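Side-chain contact in fiber protein (Raptor adenovirus a, PDB 5FLD), which forms the trimeric head domain of the viral fibre and probably attaches the virus to a receptor on the host cell: residues 121-126 and 131-136. The protein carries 2 engineered substitutions. Residues are numbered along the deposited sequence; the frame is centred on the assembly and turned at random.
Sequences MQFLTD and PFLVVL
Q122 and V134 face each other as an antiparallel hydrogen-bonded pair, and so do L124 and F132. Each pair makes two backbone bonds. V134 N reaches Q122 O at 2.9 Å in an almost straight bond (N-H...O 176°). The return bond, Q122 N to V134 O, is more bent at 146°. F132 N donates to L124 O at 2.8 Å, and L124 N donates to F132 O at 3.0 Å. V134 O also receives a CA-H...O contact from M121 CA at 3.2 Å.

One face of the hairpin carries M121, F123, T125, P131, L133 and V135. Here L133 sends CD1 over the centre of the F123 ring, 3.7 Å from the centroid and almost on the ring normal, a CH-pi contact. L133 CG is anti to the backbone N (chi1 175°), and the branch then leans across to F123. The same methyl also touches M121 CB. The M121 chain runs extended alongside V135, and its CE meets V135 CG2 at 4.1 Å. Q122, L124, F132 and V134 lie on the other face. There L124 CD1 packs on V134 CG2 at 3.8 Å. D126, poorly ordered, sets its carboxylate steeply to the F132 ring, with OD2 near the ring plane at the CE1 edge.

The contact is the paired part of the beta hairpin of strands 114-125 and 131-136, within the antiparallel beta fold of the fibre head. Strand 86-90 pairs with the far edge of 131-136, and L88 packs against F132 and V134. T99 O takes a hydrogen bond from Q122 NE2 and T99 OG1 one from F123 N, while M121 packs on M148 and I150 of strand 147-159, whose F156 meets F123 edge-to-face. At the trimer interface, Q122 and L136 touch T152 and L105 of a neighbouring subunit, respectively.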
loop_
_atom_site.group_PDB
_atom_site.type_symbol
_atom_site.label_atom_id
_atom_site.label_comp_id
_atom_site.label_asym_id
_atom_site.label_seq_id
_atom_site.Cartn_x
_atom_site.Cartn_y
_atom_site.Cartn_z
ATOM N N MET A 121 -8.577 -0.772 1.262
ATOM C CA MET A 121 -9.911 -0.238 0.918
ATOM C C MET A 121 -10.116 -0.305 -0.576
ATOM O O MET A 121 -9.172 -0.148 -1.331
ATOM C CB MET A 121 -10.001 1.216 1.318
ATOM C CG MET A 121 -9.821 1.465 2.774
ATOM S SD MET A 121 -10.188 3.217 3.031
ATOM C CE MET A 121 -10.454 3.017 4.755
ATOM N N GLN A 122 -11.372 -0.465 -1.006
ATOM C CA GLN A 122 -11.693 -0.628 -2.398
ATOM C C GLN A 122 -13.125 -0.204 -2.637
ATOM O O GLN A 122 -13.991 -0.528 -1.828
ATOM C CB GLN A 122 -11.533 -2.099 -2.795
ATOM C CG GLN A 122 -11.609 -2.306 -4.285
ATOM C CD GLN A 122 -11.274 -3.728 -4.684
ATOM O OE1 GLN A 122 -11.288 -4.658 -3.856
ATOM N NE2 GLN A 122 -10.953 -3.903 -5.951
ATOM N N PHE A 123 -13.341 0.542 -3.706
ATOM C CA PHE A 123 -14.695 0.891 -4.150
ATOM C C PHE A 123 -15.173 -0.163 -5.147
ATOM O O PHE A 123 -14.504 -0.445 -6.143
ATOM C CB PHE A 123 -14.741 2.257 -4.763
ATOM C CG PHE A 123 -14.578 3.370 -3.781
ATOM C CD1 PHE A 123 -13.311 3.858 -3.460
ATOM C CD2 PHE A 123 -15.676 3.947 -3.185
ATOM C CE1 PHE A 123 -13.178 4.905 -2.548
ATOM C CE2 PHE A 123 -15.550 4.975 -2.268
ATOM C CZ PHE A 123 -14.273 5.469 -1.940
ATOM N N LEU A 124 -16.324 -0.736 -4.847
ATOM C CA LEU A 124 -16.898 -1.827 -5.644
ATOM C C LEU A 124 -18.386 -1.529 -5.820
ATOM O O LEU A 124 -18.971 -0.867 -4.984
ATOM C CB LEU A 124 -16.728 -3.142 -4.911
ATOM C CG LEU A 124 -15.299 -3.636 -4.707
ATOM C CD1 LEU A 124 -15.252 -4.906 -3.894
ATOM C CD2 LEU A 124 -14.615 -3.825 -6.057
ATOM N N THR A 125 -18.963 -2.018 -6.916
ATOM C CA THR A 125 -20.394 -1.896 -7.175
ATOM C C THR A 125 -21.030 -3.283 -7.024
ATOM O O THR A 125 -20.488 -4.296 -7.477
ATOM C CB THR A 125 -20.660 -1.289 -8.555
ATOM O OG1 THR A 125 -20.038 -0.003 -8.638
ATOM C CG2 THR A 125 -22.167 -1.118 -8.799
ATOM N N ASP A 126 -22.175 -3.314 -6.350
ATOM C CA ASP A 126 -22.870 -4.553 -6.023
ATOM C C ASP A 126 -23.633 -5.054 -7.246
ATOM O O ASP A 126 -23.879 -4.290 -8.186
ATOM C CB ASP A 126 -23.864 -4.305 -4.874
ATOM C CG ASP A 126 -24.125 -5.535 -4.036
ATOM O OD1 ASP A 126 -23.536 -6.607 -4.297
ATOM O OD2 ASP A 126 -24.920 -5.417 -3.086
ATOM N N PRO A 131 -23.340 1.074 -5.004
ATOM C CA PRO A 131 -21.890 1.249 -4.716
ATOM C C PRO A 131 -21.561 0.954 -3.226
ATOM O O PRO A 131 -22.408 1.189 -2.346
ATOM C CB PRO A 131 -21.622 2.691 -5.134
ATOM C CG PRO A 131 -22.948 3.389 -5.129
ATOM C CD PRO A 131 -24.021 2.357 -5.248
ATOM N N PHE A 132 -20.374 0.378 -2.962
ATOM C CA PHE A 132 -19.900 0.116 -1.611
ATOM C C PHE A 132 -18.448 0.561 -1.521
ATOM O O PHE A 132 -17.724 0.498 -2.514
ATOM C CB PHE A 132 -19.860 -1.377 -1.275
ATOM C CG PHE A 132 -21.171 -1.964 -0.841
ATOM C CD1 PHE A 132 -22.044 -2.510 -1.784
ATOM C CD2 PHE A 132 -21.518 -2.032 0.514
ATOM C CE1 PHE A 132 -23.258 -3.074 -1.384
ATOM C CE2 PHE A 132 -22.726 -2.601 0.912
ATOM C CZ PHE A 132 -23.590 -3.120 -0.040
ATOM N N LEU A 133 -18.047 1.009 -0.342
ATOM C CA LEU A 133 -16.632 1.085 0.027
ATOM C C LEU A 133 -16.396 -0.094 0.947
ATOM O O LEU A 133 -17.060 -0.238 1.974
ATOM C CB LEU A 133 -16.294 2.406 0.716
ATOM C CG LEU A 133 -14.869 2.595 1.270
ATOM C CD1 LEU A 133 -13.840 2.417 0.175
ATOM C CD2 LEU A 133 -14.800 3.974 1.906
ATOM N N VAL A 134 -15.466 -0.979 0.574
ATOM C CA VAL A 134 -15.118 -2.138 1.370
ATOM C C VAL A 134 -13.796 -1.891 2.090
ATOM O O VAL A 134 -12.870 -1.353 1.486
ATOM C CB VAL A 134 -14.935 -3.389 0.471
ATOM C CG1 VAL A 134 -14.638 -4.617 1.339
ATOM C CG2 VAL A 134 -16.153 -3.583 -0.405
ATOM N N VAL A 135 -13.727 -2.245 3.365
ATOM C CA VAL A 135 -12.526 -2.107 4.152
ATOM C C VAL A 135 -12.131 -3.504 4.581
ATOM O O VAL A 135 -12.905 -4.190 5.226
ATOM C CB VAL A 135 -12.719 -1.226 5.395
ATOM C CG1 VAL A 135 -11.399 -1.061 6.121
ATOM C CG2 VAL A 135 -13.331 0.101 4.999
ATOM N N LEU A 136 -10.909 -3.920 4.236
ATOM C CA LEU A 136 -10.426 -5.240 4.622
ATOM C C LEU A 136 -9.361 -5.121 5.680
ATOM O O LEU A 136 -8.402 -4.357 5.529
ATOM C CB LEU A 136 -9.900 -5.969 3.388
ATOM C CG LEU A 136 -10.843 -6.098 2.201
ATOM C CD1 LEU A 136 -10.161 -6.880 1.085
ATOM C CD2 LEU A 136 -12.127 -6.792 2.611
#